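PDB 4H0A: uncharacterized protein from Staphylococcus aureus subsp. aureus, which is of unknown function but belongs to the CAP family of cysteine-rich secretory proteins, here joined to a CAP-associated N-terminal region. Local coordinates for residues Asn71-Asp76 with Leu209-Asn214. Residues are numbered along the deposited sequence; the frame is centred on the assembly and turned at random.
Sequences NYVFKD and LYEVTN. With EDO (1,2-ethanediol), chain E; EDO (1,2-ethanediol), chain C.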
loop_
_atom_site.group_PDB
_atom_site.type_symbol
_atom_site.label_atom_id
_atom_site.label_comp_id
_atom_site.label_asym_id
_atom_site.label_seq_id
_atom_site.Cartn_x
_atom_site.Cartn_y
_atom_site.Cartn_z
ATOM N N ASN A 71 -0.984 -3.132 -13.563
ATOM C CA ASN A 71 -1.180 -1.901 -12.798
ATOM C C ASN A 71 -0.917 -0.694 -13.665
ATOM O O ASN A 71 0.004 -0.716 -14.475
ATOM C CB ASN A 71 -0.277 -1.865 -11.563
ATOM C CG ASN A 71 -0.923 -2.409 -10.309
ATOM O OD1 ASN A 71 -2.085 -2.775 -10.301
ATOM N ND2 ASN A 71 -0.191 -2.492 -9.227
ATOM N N TYR A 72 -1.756 0.343 -13.521
ATOM C CA TYR A 72 -1.639 1.626 -14.214
ATOM C C TYR A 72 -1.474 2.667 -13.156
ATOM O O TYR A 72 -2.309 2.716 -12.249
ATOM C CB TYR A 72 -2.898 1.928 -15.051
ATOM C CG TYR A 72 -3.086 1.035 -16.249
ATOM C CD1 TYR A 72 -3.468 -0.294 -16.098
ATOM C CD2 TYR A 72 -2.958 1.536 -17.542
ATOM C CE1 TYR A 72 -3.617 -1.131 -17.203
ATOM C CE2 TYR A 72 -3.132 0.716 -18.655
ATOM C CZ TYR A 72 -3.445 -0.622 -18.477
ATOM O OH TYR A 72 -3.633 -1.434 -19.559
ATOM N N VAL A 73 -0.439 3.506 -13.240
ATOM C CA VAL A 73 -0.276 4.540 -12.228
ATOM C C VAL A 73 -0.570 5.871 -12.878
ATOM O O VAL A 73 -0.001 6.179 -13.927
ATOM C CB VAL A 73 1.122 4.497 -11.575
ATOM C CG1 VAL A 73 1.272 5.590 -10.509
ATOM C CG2 VAL A 73 1.378 3.115 -10.977
ATOM N N PHE A 74 -1.468 6.660 -12.264
ATOM C CA PHE A 74 -1.807 7.999 -12.733
ATOM C C PHE A 74 -1.514 8.960 -11.610
ATOM O O PHE A 74 -2.023 8.763 -10.507
ATOM C CB PHE A 74 -3.287 8.101 -13.123
ATOM C CG PHE A 74 -3.736 7.202 -14.233
ATOM C CD1 PHE A 74 -4.215 5.924 -13.964
ATOM C CD2 PHE A 74 -3.751 7.651 -15.549
ATOM C CE1 PHE A 74 -4.679 5.108 -14.992
ATOM C CE2 PHE A 74 -4.225 6.836 -16.573
ATOM C CZ PHE A 74 -4.686 5.571 -16.289
ATOM N N LYS A 75 -0.715 9.990 -11.854
ATOM C CA LYS A 75 -0.435 10.915 -10.763
ATOM C C LYS A 75 -0.174 12.317 -11.233
ATOM O O LYS A 75 0.256 12.547 -12.358
ATOM C CB LYS A 75 0.761 10.426 -9.948
ATOM C CG LYS A 75 2.020 10.206 -10.743
ATOM C CD LYS A 75 3.189 9.805 -9.871
ATOM C CE LYS A 75 4.486 9.898 -10.646
ATOM N NZ LYS A 75 5.668 9.672 -9.781
ATOM N N ASP A 76 -0.426 13.257 -10.331
ATOM C CA ASP A 76 -0.156 14.665 -10.554
ATOM C C ASP A 76 0.026 15.306 -9.172
ATOM O O ASP A 76 0.018 14.596 -8.166
ATOM C CB ASP A 76 -1.261 15.318 -11.415
ATOM C CG ASP A 76 -2.646 15.443 -10.806
ATOM O OD1 ASP A 76 -2.768 15.340 -9.568
ATOM O OD2 ASP A 76 -3.606 15.688 -11.568
ATOM N N LEU A 209 6.628 1.786 -3.639
ATOM C CA LEU A 209 7.016 1.972 -2.237
ATOM C C LEU A 209 7.510 3.413 -2.035
ATOM O O LEU A 209 7.087 4.069 -1.097
ATOM C CB LEU A 209 8.103 0.955 -1.822
ATOM C CG LEU A 209 8.689 1.115 -0.399
ATOM C CD1 LEU A 209 7.644 0.789 0.651
ATOM C CD2 LEU A 209 9.911 0.236 -0.221
ATOM N N TYR A 210 8.374 3.912 -2.931
ATOM C CA TYR A 210 8.866 5.293 -2.855
ATOM C C TYR A 210 7.735 6.293 -2.997
ATOM O O TYR A 210 7.652 7.260 -2.236
ATOM C CB TYR A 210 9.892 5.585 -3.979
ATOM C CG TYR A 210 11.198 4.815 -3.942
ATOM C CD1 TYR A 210 11.868 4.584 -2.740
ATOM C CD2 TYR A 210 11.843 4.453 -5.123
ATOM C CE1 TYR A 210 13.112 3.955 -2.711
ATOM C CE2 TYR A 210 13.105 3.856 -5.108
ATOM C CZ TYR A 210 13.738 3.611 -3.898
ATOM O OH TYR A 210 14.956 2.966 -3.855
ATOM N N GLU A 211 6.882 6.086 -4.008
ATOM C CA GLU A 211 5.781 7.014 -4.299
ATOM C C GLU A 211 4.760 7.070 -3.174
ATOM O O GLU A 211 4.372 8.161 -2.787
ATOM C CB GLU A 211 5.067 6.620 -5.595
ATOM C CG GLU A 211 5.898 6.906 -6.834
ATOM C CD GLU A 211 5.307 6.381 -8.126
ATOM O OE1 GLU A 211 4.359 5.563 -8.080
ATOM O OE2 GLU A 211 5.791 6.810 -9.197
ATOM N N VAL A 212 4.325 5.905 -2.655
ATOM C CA VAL A 212 3.326 5.893 -1.583
ATOM C C VAL A 212 3.934 6.484 -0.300
ATOM O O VAL A 212 3.236 7.190 0.432
ATOM C CB VAL A 212 2.713 4.498 -1.345
ATOM C CG1 VAL A 212 1.779 4.535 -0.125
ATOM C CG2 VAL A 212 1.944 4.038 -2.579
ATOM N N THR A 213 5.232 6.242 -0.041
ATOM C CA THR A 213 5.905 6.848 1.121
ATOM C C THR A 213 5.826 8.367 1.019
ATOM O O THR A 213 5.512 9.028 2.005
ATOM C CB THR A 213 7.366 6.387 1.210
ATOM O OG1 THR A 213 7.378 5.007 1.561
ATOM C CG2 THR A 213 8.193 7.209 2.223
ATOM N N ASN A 214 6.104 8.920 -0.168
ATOM C CA ASN A 214 6.076 10.366 -0.365
ATOM C C ASN A 214 4.635 10.910 -0.349
ATOM O O ASN A 214 4.446 12.022 0.124
ATOM C CB ASN A 214 6.841 10.777 -1.637
ATOM C CG ASN A 214 8.344 10.813 -1.412
ATOM O OD1 ASN A 214 8.824 10.962 -0.277
ATOM N ND2 ASN A 214 9.137 10.689 -2.477
HETATM C C1 EDO E . -3.832 12.832 -13.859
HETATM O O1 EDO E . -2.667 12.118 -14.202
HETATM C C2 EDO E . -4.529 12.127 -12.687
HETATM O O2 EDO E . -5.601 12.948 -12.258
HETATM C C1 EDO C . -2.138 -1.633 -5.331
HETATM O O1 EDO C . -3.472 -1.242 -5.056
HETATM C C2 EDO C . -2.275 -2.867 -6.261
HETATM O O2 EDO C . -1.007 -3.398 -6.572
#
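OE1 of E211 is gripped by two groups, a salt bridge from NH2 of R61 and a hydrogen bond with the hydroxyl of Y80, while OE2 of the same carboxylate is hydrogen-bonded by NZ of K75 at 2.9 Å, part of a second salt bridge. The example illustrates how one acidic side chain can tie a helix to a β-sheet, its two oxygens serving different partners. The ammonium of K75 arrives from above the carboxylate plane, 50° out of it, and through R61 and Y80 both neighbouring strands, 61-65 and 79-86, share in the grip. Two cations and a phenol around one carboxylate would be expected to favour its ionised form.

Reach is what makes the bond possible, since the nearest backbones, at K75 and E211, stay 9.8 Å apart between CA atoms. K75 sets CG between its backbone N and carbonyl carbon (chi1 56°) and then runs fully extended; E211, also extended beyond CG, meets it at about a right angle. Next to the charged group the buried V73 brings its CG1 methyl to 3.9 Å from OE1 of E211, a loose van der Waals contact.

The join thus spans two regions of the chain: strand 69-76 of the seven-stranded antiparallel sheet in the CAP-associated N-terminal part and helix 201-219 of the CAP part, linked here by a small cluster of charged and polar groups between sheet and helix.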